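Local coordinates for major capsid protein (Norovirus Hu/GI.7/TCH-060/USA/2003, PDB 4P25) that forms the norovirus capsid and, through its protruding P domain, binds histo-blood group antigens, here the LeY glycan, at residues 21-26 with 102-107; 65-70 with 107-112; 128-131 with 135-138; 160-165 with 169-174. All coordinates share one frame; numbering follows the deposited sequence.

How the contacts relate
From the N terminus, the loop 21-26 comes first and meets 102-107 in contact 1, closing a long excursion that includes strand 66-73. That strand supplies the first segment of contact 2, so contacts 1 and 2 cross along the chain and share Cys107. Contact 2 joins two strands of the six-stranded sheet through side chains alone. Contacts 3 and 4 follow in series. Each folds the chain leaving a strand of this sheet, 125-130 or 154-163, back on the strand end. Trp109 of contact 2 is hydrogen-bonded to Ile104 of contact 1 and packs on Phe136 of contact 3. Contacts 2, 3 and 4 all reach the glycan.

Contact 1 (21-26 with 102-107); sequences SRVPAM and PDIGAC
Arg22 and Asp103 form a salt bridge between two loops. NE of Arg22 gives a bond of 2.8 Å to OD1 of Asp103 and one of 3.1 Å to OD2. The OD2 bond is the straighter, at 159° against 137°. Both oxygens are met on their syn side, yet the guanidinium and carboxylate planes stand 71° apart. The Arg22 chain bends at chi3, which turns its NE edge to the acid. NH2 of Arg22 also donates to the backbone O of Asp103 at 3.0 Å, from above the carbonyl plane.

A water links the backbones. It donates to Arg22 O at 2.6 Å and accepts from Asp103 N at 2.9 Å.

The apolar part rests on Ile104. Its CD1 lies over one guanidinium face, offset to the rim, 3.6 Å from NH2 of Arg22. The same methyl touches CG1 of Val23 at 4.2 Å.

OD2 of Asp103 also accepts from the backbone N atoms of Gln43 and Asn44. NH1 of Arg22 donates to Pro173 O and Pro220 O. Each partner of the buried ion pair thus has further bonds, and this network would probably stabilise both charges and keep the guanidinium from turning.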
loop_
_atom_site.group_PDB
_atom_site.type_symbol
_atom_site.label_atom_id
_atom_site.label_comp_id
_atom_site.label_asym_id
_atom_site.label_seq_id
_atom_site.Cartn_x
_atom_site.Cartn_y
_atom_site.Cartn_z
ATOM N N SER A 21 -2.652 -8.647 1.399
ATOM C CA SER A 21 -3.693 -8.283 0.451
ATOM C C SER A 21 -5.072 -8.152 1.092
ATOM O O SER A 21 -6.043 -7.826 0.404
ATOM C CB SER A 21 -3.737 -9.306 -0.678
ATOM O OG SER A 21 -3.880 -10.628 -0.174
ATOM N N ARG A 22 -5.164 -8.396 2.399
ATOM C CA ARG A 22 -6.445 -8.308 3.114
ATOM C C ARG A 22 -6.489 -7.220 4.189
ATOM O O ARG A 22 -7.568 -6.776 4.586
ATOM C CB ARG A 22 -6.853 -9.671 3.698
ATOM C CG ARG A 22 -7.200 -10.709 2.621
ATOM C CD ARG A 22 -7.559 -12.068 3.228
ATOM N NE ARG A 22 -8.877 -12.064 3.861
ATOM C CZ ARG A 22 -9.150 -12.597 5.049
ATOM N NH1 ARG A 22 -8.199 -13.187 5.766
ATOM N NH2 ARG A 22 -10.386 -12.546 5.524
ATOM N N VAL A 23 -5.320 -6.788 4.655
ATOM C CA VAL A 23 -5.214 -5.638 5.552
ATOM C C VAL A 23 -4.008 -4.803 5.137
ATOM O O VAL A 23 -3.083 -5.328 4.511
ATOM C CB VAL A 23 -5.085 -6.050 7.052
ATOM C CG1 VAL A 23 -6.419 -6.558 7.605
ATOM C CG2 VAL A 23 -3.952 -7.064 7.253
ATOM N N PRO A 24 -4.011 -3.500 5.464
ATOM C CA PRO A 24 -2.872 -2.634 5.132
ATOM C C PRO A 24 -1.708 -2.858 6.095
ATOM O O PRO A 24 -1.552 -2.146 7.090
ATOM C CB PRO A 24 -3.452 -1.223 5.280
ATOM C CG PRO A 24 -4.569 -1.370 6.255
ATOM C CD PRO A 24 -5.142 -2.743 6.030
ATOM N N ALA A 25 -0.904 -3.864 5.784
ATOM C CA ALA A 25 0.177 -4.295 6.655
ATOM C C ALA A 25 1.189 -5.037 5.807
ATOM O O ALA A 25 0.886 -5.448 4.685
ATOM C CB ALA A 25 -0.359 -5.211 7.754
ATOM N N MET A 26 2.389 -5.211 6.350
ATOM C CA MET A 26 3.417 -5.973 5.664
ATOM C C MET A 26 3.381 -7.428 6.118
ATOM O O MET A 26 2.957 -7.740 7.232
ATOM C CB MET A 26 4.789 -5.358 5.923
ATOM C CG MET A 26 4.881 -3.918 5.464
ATOM S SD MET A 26 4.448 -3.740 3.718
ATOM C CE MET A 26 5.837 -4.607 2.998
ATOM N N PRO A 102 -13.163 -4.219 2.737
ATOM C CA PRO A 102 -12.567 -5.258 3.595
ATOM C C PRO A 102 -13.328 -6.579 3.547
ATOM O O PRO A 102 -14.541 -6.590 3.297
ATOM C CB PRO A 102 -12.665 -4.657 5.004
ATOM C CG PRO A 102 -12.794 -3.167 4.793
ATOM C CD PRO A 102 -13.550 -3.015 3.500
ATOM N N ASP A 103 -12.618 -7.678 3.786
ATOM C CA ASP A 103 -13.232 -9.006 3.762
ATOM C C ASP A 103 -12.960 -9.811 5.027
ATOM O O ASP A 103 -12.943 -11.045 5.005
ATOM C CB ASP A 103 -12.817 -9.791 2.505
ATOM C CG ASP A 103 -11.406 -10.368 2.598
ATOM O OD1 ASP A 103 -10.593 -9.871 3.403
ATOM O OD2 ASP A 103 -11.108 -11.317 1.845
ATOM N N ILE A 104 -12.752 -9.115 6.139
ATOM C CA ILE A 104 -12.548 -9.794 7.414
ATOM C C ILE A 104 -13.923 -10.078 8.018
ATOM O O ILE A 104 -14.600 -9.175 8.510
ATOM C CB ILE A 104 -11.685 -8.948 8.377
ATOM C CG1 ILE A 104 -10.507 -8.307 7.626
ATOM C CG2 ILE A 104 -11.203 -9.787 9.552
ATOM C CD1 ILE A 104 -9.562 -9.295 6.952
ATOM N N GLY A 105 -14.343 -11.336 7.963
ATOM C CA GLY A 105 -15.716 -11.669 8.298
ATOM C C GLY A 105 -16.036 -11.818 9.769
ATOM O O GLY A 105 -15.145 -12.008 10.598
ATOM N N ALA A 106 -17.325 -11.708 10.079
ATOM C CA ALA A 106 -17.876 -12.048 11.392
ATOM C C ALA A 106 -17.203 -11.340 12.558
ATOM O O ALA A 106 -16.780 -11.975 13.525
ATOM C CB ALA A 106 -17.874 -13.562 11.599
ATOM N N CYS A 107 -17.112 -10.021 12.455
ATOM C CA CYS A 107 -16.531 -9.206 13.510
ATOM C C CYS A 107 -16.966 -7.763 13.323
ATOM O O CYS A 107 -17.445 -7.382 12.251
ATOM C CB CYS A 107 -14.999 -9.311 13.514
ATOM S SG CYS A 107 -14.172 -8.828 11.961
HETATM O O HOH W 1 -9.729 -7.359 3.288
#

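Contact 2 (65-70 with 107-112). With GAL (beta-D-galactopyranose), chain E; FUC (alpha-L-fucopyranose), chain B.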
loop_
_atom_site.group_PDB
_atom_site.type_symbol
_atom_site.label_atom_id
_atom_site.label_comp_id
_atom_site.label_asym_id
_atom_site.label_seq_id
_atom_site.Cartn_x
_atom_site.Cartn_y
_atom_site.Cartn_z
ATOM N N ALA A 65 -8.597 -3.062 1.903
ATOM C CA ALA A 65 -9.412 -2.870 3.119
ATOM C C ALA A 65 -9.735 -1.404 3.390
ATOM O O ALA A 65 -9.572 -0.910 4.512
ATOM C CB ALA A 65 -8.757 -3.520 4.344
ATOM N N ARG A 66 -10.203 -0.716 2.355
ATOM C CA ARG A 66 -10.604 0.673 2.484
ATOM C C ARG A 66 -12.067 0.820 2.114
ATOM O O ARG A 66 -12.634 -0.045 1.442
ATOM C CB ARG A 66 -9.719 1.567 1.622
ATOM C CG ARG A 66 -8.246 1.411 1.977
ATOM C CD ARG A 66 -7.408 2.422 1.264
ATOM N NE ARG A 66 -7.582 3.748 1.838
ATOM C CZ ARG A 66 -7.186 4.871 1.250
ATOM N NH1 ARG A 66 -6.601 4.828 0.057
ATOM N NH2 ARG A 66 -7.388 6.037 1.848
ATOM N N ILE A 67 -12.678 1.898 2.600
ATOM C CA ILE A 67 -14.097 2.158 2.400
ATOM C C ILE A 67 -14.290 3.627 2.066
ATOM O O ILE A 67 -13.627 4.501 2.641
ATOM C CB ILE A 67 -14.917 1.825 3.668
ATOM C CG1 ILE A 67 -14.789 0.342 4.031
ATOM C CG2 ILE A 67 -16.389 2.171 3.472
ATOM C CD1 ILE A 67 -15.494 -0.034 5.316
ATOM N N ARG A 68 -15.185 3.902 1.127
ATOM C CA ARG A 68 -15.570 5.276 0.837
ATOM C C ARG A 68 -17.076 5.336 0.655
ATOM O O ARG A 68 -17.681 4.423 0.093
ATOM C CB ARG A 68 -14.855 5.803 -0.412
ATOM C CG ARG A 68 -15.091 7.291 -0.655
ATOM C CD ARG A 68 -14.213 7.814 -1.775
ATOM N NE ARG A 68 -14.429 9.240 -2.026
ATOM C CZ ARG A 68 -13.612 10.002 -2.749
ATOM N NH1 ARG A 68 -12.508 9.482 -3.284
ATOM N NH2 ARG A 68 -13.884 11.288 -2.929
ATOM N N GLY A 69 -17.683 6.411 1.138
ATOM C CA GLY A 69 -19.113 6.574 0.971
ATOM C C GLY A 69 -19.622 7.896 1.488
ATOM O O GLY A 69 -18.893 8.680 2.098
ATOM N N LYS A 70 -20.897 8.142 1.230
ATOM C CA LYS A 70 -21.547 9.356 1.696
ATOM C C LYS A 70 -22.444 9.074 2.887
ATOM O O LYS A 70 -23.274 8.164 2.854
ATOM C CB LYS A 70 -22.332 9.998 0.558
ATOM C CG LYS A 70 -21.412 10.532 -0.518
ATOM C CD LYS A 70 -22.138 10.917 -1.787
ATOM C CE LYS A 70 -21.152 11.518 -2.769
ATOM N NZ LYS A 70 -19.903 10.707 -2.870
ATOM N N CYS A 107 -17.112 -10.021 12.455
ATOM C CA CYS A 107 -16.531 -9.206 13.510
ATOM C C CYS A 107 -16.966 -7.763 13.323
ATOM O O CYS A 107 -17.445 -7.382 12.251
ATOM C CB CYS A 107 -14.999 -9.311 13.514
ATOM S SG CYS A 107 -14.172 -8.828 11.961
ATOM N N ASP A 108 -16.825 -6.964 14.374
ATOM C CA ASP A 108 -16.980 -5.527 14.238
ATOM C C ASP A 108 -15.752 -4.942 13.555
ATOM O O ASP A 108 -14.623 -5.392 13.782
ATOM C CB ASP A 108 -17.155 -4.866 15.602
ATOM C CG ASP A 108 -18.587 -4.914 16.108
ATOM O OD1 ASP A 108 -19.385 -5.762 15.647
ATOM O OD2 ASP A 108 -18.901 -4.095 16.996
ATOM N N TRP A 109 -15.979 -3.943 12.711
ATOM C CA TRP A 109 -14.902 -3.176 12.110
ATOM C C TRP A 109 -14.834 -1.798 12.735
ATOM O O TRP A 109 -15.848 -1.243 13.149
ATOM C CB TRP A 109 -15.127 -3.005 10.608
ATOM C CG TRP A 109 -15.060 -4.263 9.821
ATOM C CD1 TRP A 109 -14.623 -5.486 10.245
ATOM C CD2 TRP A 109 -15.438 -4.421 8.453
ATOM N NE1 TRP A 109 -14.712 -6.398 9.216
ATOM C CE2 TRP A 109 -15.212 -5.767 8.105
ATOM C CE3 TRP A 109 -15.954 -3.551 7.484
ATOM C CZ2 TRP A 109 -15.480 -6.264 6.828
ATOM C CZ3 TRP A 109 -16.221 -4.043 6.219
ATOM C CH2 TRP A 109 -15.989 -5.388 5.902
ATOM N N HIS A 110 -13.630 -1.245 12.786
ATOM C CA HIS A 110 -13.435 0.121 13.226
ATOM C C HIS A 110 -12.584 0.800 12.173
ATOM O O HIS A 110 -11.414 0.468 11.988
ATOM C CB HIS A 110 -12.802 0.119 14.611
ATOM C CG HIS A 110 -13.568 -0.716 15.589
ATOM N ND1 HIS A 110 -13.208 -2.009 15.908
ATOM C CD2 HIS A 110 -14.636 -0.421 16.371
ATOM C CE1 HIS A 110 -14.039 -2.482 16.819
ATOM N NE2 HIS A 110 -14.914 -1.538 17.117
ATOM N N VAL A 111 -13.212 1.728 11.454
ATOM C CA VAL A 111 -12.674 2.258 10.208
ATOM C C VAL A 111 -12.399 3.735 10.387
ATOM O O VAL A 111 -13.293 4.496 10.766
ATOM C CB VAL A 111 -13.704 2.079 9.069
ATOM C CG1 VAL A 111 -13.121 2.531 7.734
ATOM C CG2 VAL A 111 -14.177 0.625 8.988
ATOM N N SER A 112 -11.163 4.150 10.128
ATOM C CA SER A 112 -10.789 5.552 10.324
ATOM C C SER A 112 -10.903 6.340 9.032
ATOM O O SER A 112 -10.174 6.079 8.069
ATOM C CB SER A 112 -9.375 5.660 10.877
ATOM O OG SER A 112 -9.094 7.007 11.215
HETATM C C1 GAL E . -17.418 -3.274 22.419
HETATM C C2 GAL E . -16.846 -2.831 21.083
HETATM C C3 GAL E . -17.684 -3.408 19.954
HETATM C C4 GAL E . -17.784 -4.916 20.117
HETATM C C5 GAL E . -18.304 -5.244 21.507
HETATM C C6 GAL E . -18.396 -6.762 21.673
HETATM O O2 GAL E . -16.861 -1.397 21.006
HETATM O O3 GAL E . -17.069 -3.102 18.694
HETATM O O4 GAL E . -16.486 -5.504 19.939
HETATM O O5 GAL E . -17.408 -4.708 22.491
HETATM O O6 GAL E . -19.191 -7.069 22.822
HETATM C C1 FUC B . -15.600 -0.930 20.505
HETATM C C2 FUC B . -15.729 0.525 20.086
HETATM C C3 FUC B . -16.127 1.365 21.288
HETATM C C4 FUC B . -15.141 1.129 22.421
HETATM C C5 FUC B . -15.045 -0.361 22.709
HETATM C C6 FUC B . -14.047 -0.598 23.844
HETATM O O2 FUC B . -16.731 0.644 19.067
HETATM O O3 FUC B . -16.117 2.754 20.927
HETATM O O4 FUC B . -13.850 1.628 22.044
HETATM O O5 FUC B . -14.604 -1.048 21.530
#
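Ile67 holds CG1 beside its backbone N (chi1 -61°) and runs on extended (chi2 176°), which carries CD1 out to Val111 and Trp109. Val111 has CG1 anti to its backbone N, and this places CG2 beside that N, where it faces the isoleucine. CD1 of Ile67 lies 4.0 Å from CG2 of Val111, and the two side chains cross at about a right angle. The same methyl is 4.2 Å from CE3 of Trp109 and approaches the indole obliquely. One methyl therefore carries the whole contact, which is purely apolar and buried. NE1 of Trp109 is turned elsewhere and donates to Ile104 O.

Asp108 and His110 alternate with Trp109 and Val111 along the strand and belong to the glycan site. O3 of the galactose donates to OD2 of Asp108 at 2.7 Å. NE2 of His110 donates to the same O3 at 3.1 Å, with the sugar oxygen near the ring plane. One hydroxyl is thus both donor and acceptor. OD1 of Asp108 is paired with Lys131, and the His110 ring stacks on Trp161.

Strands 66-73 and 108-115 belong to the antiparallel sheet of six, but strand 154-163 runs between them. Ile67 and Val111 meet across that strand. Ile67 also packs on Leu80 and Leu82 of strand 78-83, while Trp109 packs on Leu159 and meets Phe136 edge-to-face.

Contact 3 (128-131 with 135-138). With FUC (alpha-L-fucopyranose), chain B.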
loop_
_atom_site.group_PDB
_atom_site.type_symbol
_atom_site.label_atom_id
_atom_site.label_comp_id
_atom_site.label_asym_id
_atom_site.label_seq_id
_atom_site.Cartn_x
_atom_site.Cartn_y
_atom_site.Cartn_z
ATOM N N LEU A 128 -15.483 5.043 12.343
ATOM C CA LEU A 128 -16.773 4.419 12.079
ATOM C C LEU A 128 -16.772 3.009 12.639
ATOM O O LEU A 128 -15.943 2.177 12.257
ATOM C CB LEU A 128 -17.065 4.391 10.581
ATOM C CG LEU A 128 -16.820 5.714 9.839
ATOM C CD1 LEU A 128 -17.271 5.607 8.392
ATOM C CD2 LEU A 128 -17.505 6.891 10.542
ATOM N N ASP A 129 -17.693 2.753 13.559
ATOM C CA ASP A 129 -17.801 1.454 14.197
ATOM C C ASP A 129 -18.930 0.673 13.522
ATOM O O ASP A 129 -20.106 1.032 13.609
ATOM C CB ASP A 129 -18.000 1.642 15.702
ATOM C CG ASP A 129 -16.883 2.481 16.326
ATOM O OD1 ASP A 129 -15.704 2.266 15.955
ATOM O OD2 ASP A 129 -17.173 3.370 17.156
ATOM N N VAL A 130 -18.543 -0.385 12.816
ATOM C CA VAL A 130 -19.444 -1.089 11.910
ATOM C C VAL A 130 -19.679 -2.521 12.361
ATOM O O VAL A 130 -18.721 -3.274 12.579
ATOM C CB VAL A 130 -18.851 -1.130 10.486
ATOM C CG1 VAL A 130 -19.782 -1.867 9.533
ATOM C CG2 VAL A 130 -18.561 0.282 9.987
ATOM N N LYS A 131 -20.948 -2.896 12.495
ATOM C CA LYS A 131 -21.302 -4.271 12.833
ATOM C C LYS A 131 -21.755 -5.019 11.585
ATOM O O LYS A 131 -22.345 -4.428 10.675
ATOM C CB LYS A 131 -22.405 -4.311 13.899
ATOM C CG LYS A 131 -22.044 -3.588 15.185
ATOM C CD LYS A 131 -23.001 -3.947 16.311
ATOM C CE LYS A 131 -22.719 -5.336 16.874
ATOM N NZ LYS A 131 -21.482 -5.382 17.713
ATOM N N PRO A 135 -28.254 -4.618 8.671
ATOM C CA PRO A 135 -28.033 -3.474 7.776
ATOM C C PRO A 135 -26.681 -3.466 7.051
ATOM O O PRO A 135 -26.428 -2.555 6.260
ATOM C CB PRO A 135 -28.126 -2.270 8.724
ATOM C CG PRO A 135 -28.927 -2.763 9.882
ATOM C CD PRO A 135 -28.480 -4.177 10.060
ATOM N N PHE A 136 -25.832 -4.454 7.323
ATOM C CA PHE A 136 -24.557 -4.589 6.626
ATOM C C PHE A 136 -24.843 -5.187 5.252
ATOM O O PHE A 136 -24.989 -6.404 5.104
ATOM C CB PHE A 136 -23.607 -5.473 7.447
ATOM C CG PHE A 136 -22.208 -5.603 6.882
ATOM C CD1 PHE A 136 -21.247 -4.624 7.116
ATOM C CD2 PHE A 136 -21.848 -6.728 6.161
ATOM C CE1 PHE A 136 -19.955 -4.763 6.616
ATOM C CE2 PHE A 136 -20.564 -6.876 5.664
ATOM C CZ PHE A 136 -19.617 -5.888 5.889
ATOM N N ALA A 137 -24.945 -4.312 4.256
ATOM C CA ALA A 137 -25.329 -4.721 2.904
ATOM C C ALA A 137 -24.365 -4.189 1.850
ATOM O O ALA A 137 -24.769 -3.437 0.959
ATOM C CB ALA A 137 -26.749 -4.240 2.600
ATOM N N PRO A 138 -23.087 -4.585 1.929
ATOM C CA PRO A 138 -22.135 -3.971 0.993
ATOM C C PRO A 138 -22.386 -4.286 -0.488
ATOM O O PRO A 138 -22.056 -3.449 -1.330
ATOM C CB PRO A 138 -20.779 -4.507 1.463
ATOM C CG PRO A 138 -21.094 -5.747 2.229
ATOM C CD PRO A 138 -22.430 -5.518 2.864
HETATM C C1 FUC B . -15.600 -0.930 20.505
HETATM C C2 FUC B . -15.729 0.525 20.086
HETATM C C3 FUC B . -16.127 1.365 21.288
HETATM C C4 FUC B . -15.141 1.129 22.421
HETATM C C5 FUC B . -15.045 -0.361 22.709
HETATM C C6 FUC B . -14.047 -0.598 23.844
HETATM O O2 FUC B . -16.731 0.644 19.067
HETATM O O3 FUC B . -16.117 2.754 20.927
HETATM O O4 FUC B . -13.850 1.628 22.044
HETATM O O5 FUC B . -14.604 -1.048 21.530
#
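The backbones of 128-131 and 135-138 come closest at Lys131 and Phe136, whose CA atoms are 7.0 Å apart as the chain leaves its strand and folds back. Val130 and Phe136 make the side-chain contact. CG1 of Val130 sits 3.9 Å from CD1 of Phe136, at the ring edge and near its plane, and the two side chains cross at about a right angle. Phe136 has CG anti to its backbone N (chi1 -175°), which sends the ring toward the valine. The backbone also packs on it: O of Lys131 is 3.6 Å from CB of Phe136 and meets the ring obliquely. Within 135-138, CD of Pro138 lies over one face of the phenyl ring, offset to the rim.

Asp129 belongs to the glycan pocket. Its CG comes within 3.3 Å of O2 of the fucose, and OD1 of Asp129 forms a salt bridge with Arg127. Lys131 links to neighbouring parts of the chain: its NZ donates to Ser165 O and is paired with OD1 of Asp108.

Strand 125-130 is the outermost strand at one margin of the six-stranded sheet within this chain, bonded through Leu128 and Val130 to Val111 and Trp109 of strand 108-115. Phe136 reaches the Trp109 ring edge-to-face and packs on Ile143 of strand 142-144, which lies at the other margin.

Contact 4 (160-165 with 169-174). With GAL (beta-D-galactopyranose), chain E.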
loop_
_atom_site.group_PDB
_atom_site.type_symbol
_atom_site.label_atom_id
_atom_site.label_comp_id
_atom_site.label_asym_id
_atom_site.label_seq_id
_atom_site.Cartn_x
_atom_site.Cartn_y
_atom_site.Cartn_z
ATOM N N ALA A 160 -9.036 0.094 10.591
ATOM C CA ALA A 160 -8.009 0.341 11.602
ATOM C C ALA A 160 -7.804 -0.841 12.548
ATOM O O ALA A 160 -6.671 -1.189 12.877
ATOM C CB ALA A 160 -8.336 1.596 12.395
ATOM N N TRP A 161 -8.909 -1.432 12.998
ATOM C CA TRP A 161 -8.870 -2.594 13.882
ATOM C C TRP A 161 -10.201 -3.336 13.879
ATOM O O TRP A 161 -11.202 -2.812 13.399
ATOM C CB TRP A 161 -8.438 -2.226 15.313
ATOM C CG TRP A 161 -9.264 -1.174 16.048
ATOM C CD1 TRP A 161 -9.247 0.173 15.834
ATOM C CD2 TRP A 161 -10.157 -1.390 17.152
ATOM N NE1 TRP A 161 -10.095 0.809 16.713
ATOM C CE2 TRP A 161 -10.666 -0.131 17.536
ATOM C CE3 TRP A 161 -10.590 -2.529 17.845
ATOM C CZ2 TRP A 161 -11.581 0.026 18.579
ATOM C CZ3 TRP A 161 -11.500 -2.369 18.896
ATOM C CH2 TRP A 161 -11.984 -1.103 19.244
ATOM N N VAL A 162 -10.198 -4.561 14.397
ATOM C CA VAL A 162 -11.418 -5.364 14.462
ATOM C C VAL A 162 -11.629 -5.902 15.875
ATOM O O VAL A 162 -10.678 -6.021 16.647
ATOM C CB VAL A 162 -11.394 -6.535 13.449
ATOM C CG1 VAL A 162 -11.291 -6.007 12.027
ATOM C CG2 VAL A 162 -10.249 -7.496 13.755
ATOM N N SER A 163 -12.877 -6.220 16.210
ATOM C CA SER A 163 -13.226 -6.712 17.541
ATOM C C SER A 163 -14.424 -7.667 17.431
ATOM O O SER A 163 -15.070 -7.715 16.383
ATOM C CB SER A 163 -13.526 -5.529 18.473
ATOM O OG SER A 163 -14.652 -4.795 18.026
ATOM N N PRO A 164 -14.710 -8.448 18.494
ATOM C CA PRO A 164 -15.801 -9.430 18.418
ATOM C C PRO A 164 -17.177 -8.815 18.145
ATOM O O PRO A 164 -17.452 -7.689 18.558
ATOM C CB PRO A 164 -15.785 -10.072 19.812
ATOM C CG PRO A 164 -14.393 -9.902 20.281
ATOM C CD PRO A 164 -13.966 -8.565 19.763
ATOM N N SER A 165 -18.033 -9.557 17.452
ATOM C CA SER A 165 -19.373 -9.074 17.139
ATOM C C SER A 165 -20.234 -9.032 18.392
ATOM O O SER A 165 -21.112 -8.182 18.527
ATOM C CB SER A 165 -20.035 -9.970 16.087
ATOM O OG SER A 165 -19.366 -9.876 14.841
ATOM N N ALA A 169 -16.919 -13.003 22.840
ATOM C CA ALA A 169 -16.642 -13.858 21.691
ATOM C C ALA A 169 -15.250 -13.585 21.150
ATOM O O ALA A 169 -14.531 -12.723 21.659
ATOM C CB ALA A 169 -17.695 -13.668 20.601
ATOM N N ARG A 170 -14.857 -14.323 20.123
ATOM C CA ARG A 170 -13.532 -14.148 19.552
ATOM C C ARG A 170 -13.632 -13.733 18.089
ATOM O O ARG A 170 -14.676 -13.893 17.458
ATOM C CB ARG A 170 -12.694 -15.418 19.733
ATOM C CG ARG A 170 -12.364 -15.702 21.199
ATOM C CD ARG A 170 -11.608 -17.008 21.398
ATOM N NE ARG A 170 -10.158 -16.818 21.433
ATOM C CZ ARG A 170 -9.326 -17.520 22.201
ATOM N NH1 ARG A 170 -9.801 -18.461 23.010
ATOM N NH2 ARG A 170 -8.021 -17.279 22.166
ATOM N N VAL A 171 -12.542 -13.183 17.565
ATOM C CA VAL A 171 -12.487 -12.842 16.152
ATOM C C VAL A 171 -11.706 -13.916 15.408
ATOM O O VAL A 171 -10.622 -14.310 15.836
ATOM C CB VAL A 171 -11.809 -11.481 15.930
ATOM C CG1 VAL A 171 -11.649 -11.190 14.440
ATOM C CG2 VAL A 171 -12.602 -10.380 16.613
ATOM N N ASP A 172 -12.274 -14.396 14.306
ATOM C CA ASP A 172 -11.587 -15.336 13.429
ATOM C C ASP A 172 -11.358 -14.664 12.079
ATOM O O ASP A 172 -12.277 -14.590 11.265
ATOM C CB ASP A 172 -12.430 -16.599 13.240
ATOM C CG ASP A 172 -11.734 -17.653 12.395
ATOM O OD1 ASP A 172 -10.661 -17.367 11.826
ATOM O OD2 ASP A 172 -12.265 -18.783 12.294
ATOM N N PRO A 173 -10.127 -14.191 11.828
ATOM C CA PRO A 173 -9.872 -13.454 10.587
ATOM C C PRO A 173 -9.768 -14.356 9.355
ATOM O O PRO A 173 -9.502 -13.857 8.261
ATOM C CB PRO A 173 -8.531 -12.774 10.866
ATOM C CG PRO A 173 -7.833 -13.721 11.779
ATOM C CD PRO A 173 -8.921 -14.274 12.676
ATOM N N TRP A 174 -9.981 -15.658 9.529
ATOM C CA TRP A 174 -10.007 -16.586 8.401
ATOM C C TRP A 174 -11.384 -16.631 7.730
ATOM O O TRP A 174 -11.545 -17.221 6.661
ATOM C CB TRP A 174 -9.572 -17.982 8.858
ATOM C CG TRP A 174 -8.156 -18.012 9.347
ATOM C CD1 TRP A 174 -7.674 -17.456 10.499
ATOM C CD2 TRP A 174 -7.038 -18.622 8.701
ATOM N NE1 TRP A 174 -6.324 -17.679 10.605
ATOM C CE2 TRP A 174 -5.908 -18.396 9.512
ATOM C CE3 TRP A 174 -6.878 -19.339 7.510
ATOM C CZ2 TRP A 174 -4.639 -18.864 9.175
ATOM C CZ3 TRP A 174 -5.620 -19.800 7.178
ATOM C CH2 TRP A 174 -4.518 -19.562 8.005
HETATM C C1 GAL E . -17.418 -3.274 22.419
HETATM C C2 GAL E . -16.846 -2.831 21.083
HETATM C C3 GAL E . -17.684 -3.408 19.954
HETATM C C4 GAL E . -17.784 -4.916 20.117
HETATM C C5 GAL E . -18.304 -5.244 21.507
HETATM C C6 GAL E . -18.396 -6.762 21.673
HETATM O O2 GAL E . -16.861 -1.397 21.006
HETATM O O3 GAL E . -17.069 -3.102 18.694
HETATM O O4 GAL E . -16.486 -5.504 19.939
HETATM O O5 GAL E . -17.408 -4.708 22.491
HETATM O O6 GAL E . -19.191 -7.069 22.822
HETATM O O HOH W 2 -16.638 -11.921 16.205
#
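This is a mainly apolar, largely buried contact between the end of strand 154-163 and the loop that doubles back from it. Val171 and Pro164 carry it. Val171 has CG1 anti to its backbone N (chi1 175°), and its two methyls go to different partners. CG1 touches CG2 of Val162 at 4.0 Å, the side chains meeting at a slant. CG2 lies against the Ser163-Pro164 peptide, 3.4 Å from both Ser163 C and Pro164 N. It also meets CD of the proline ring.

CB and CG of the same ring pack against Ala169. CG of Pro164 is 3.1 Å from Ala169 O, a close approach. CB of Pro164 is 4.1 Å from CB of Ala169.

A water spans the two backbones, accepting from Ser165 N at 3.0 Å and donating to Arg170 O at 3.1 Å. Farther along, OD1 of Asp172 accepts from Trp174 N and forms an Asx turn.

O4 of the galactose donates to Pro164 O at 2.8 Å. Ser163 OG lies near O4 and O3 of the same sugar, though its position is less certain.

Ala160 and Trp161 form a classic beta bulge opposite His110, and a fucose touches Trp161. The strand end and the turn after it, Trp161 to Gly168, supply pocket residues of the histo-blood group antigen site of the norovirus P domain, and 169-174 packs against Pro164 among them.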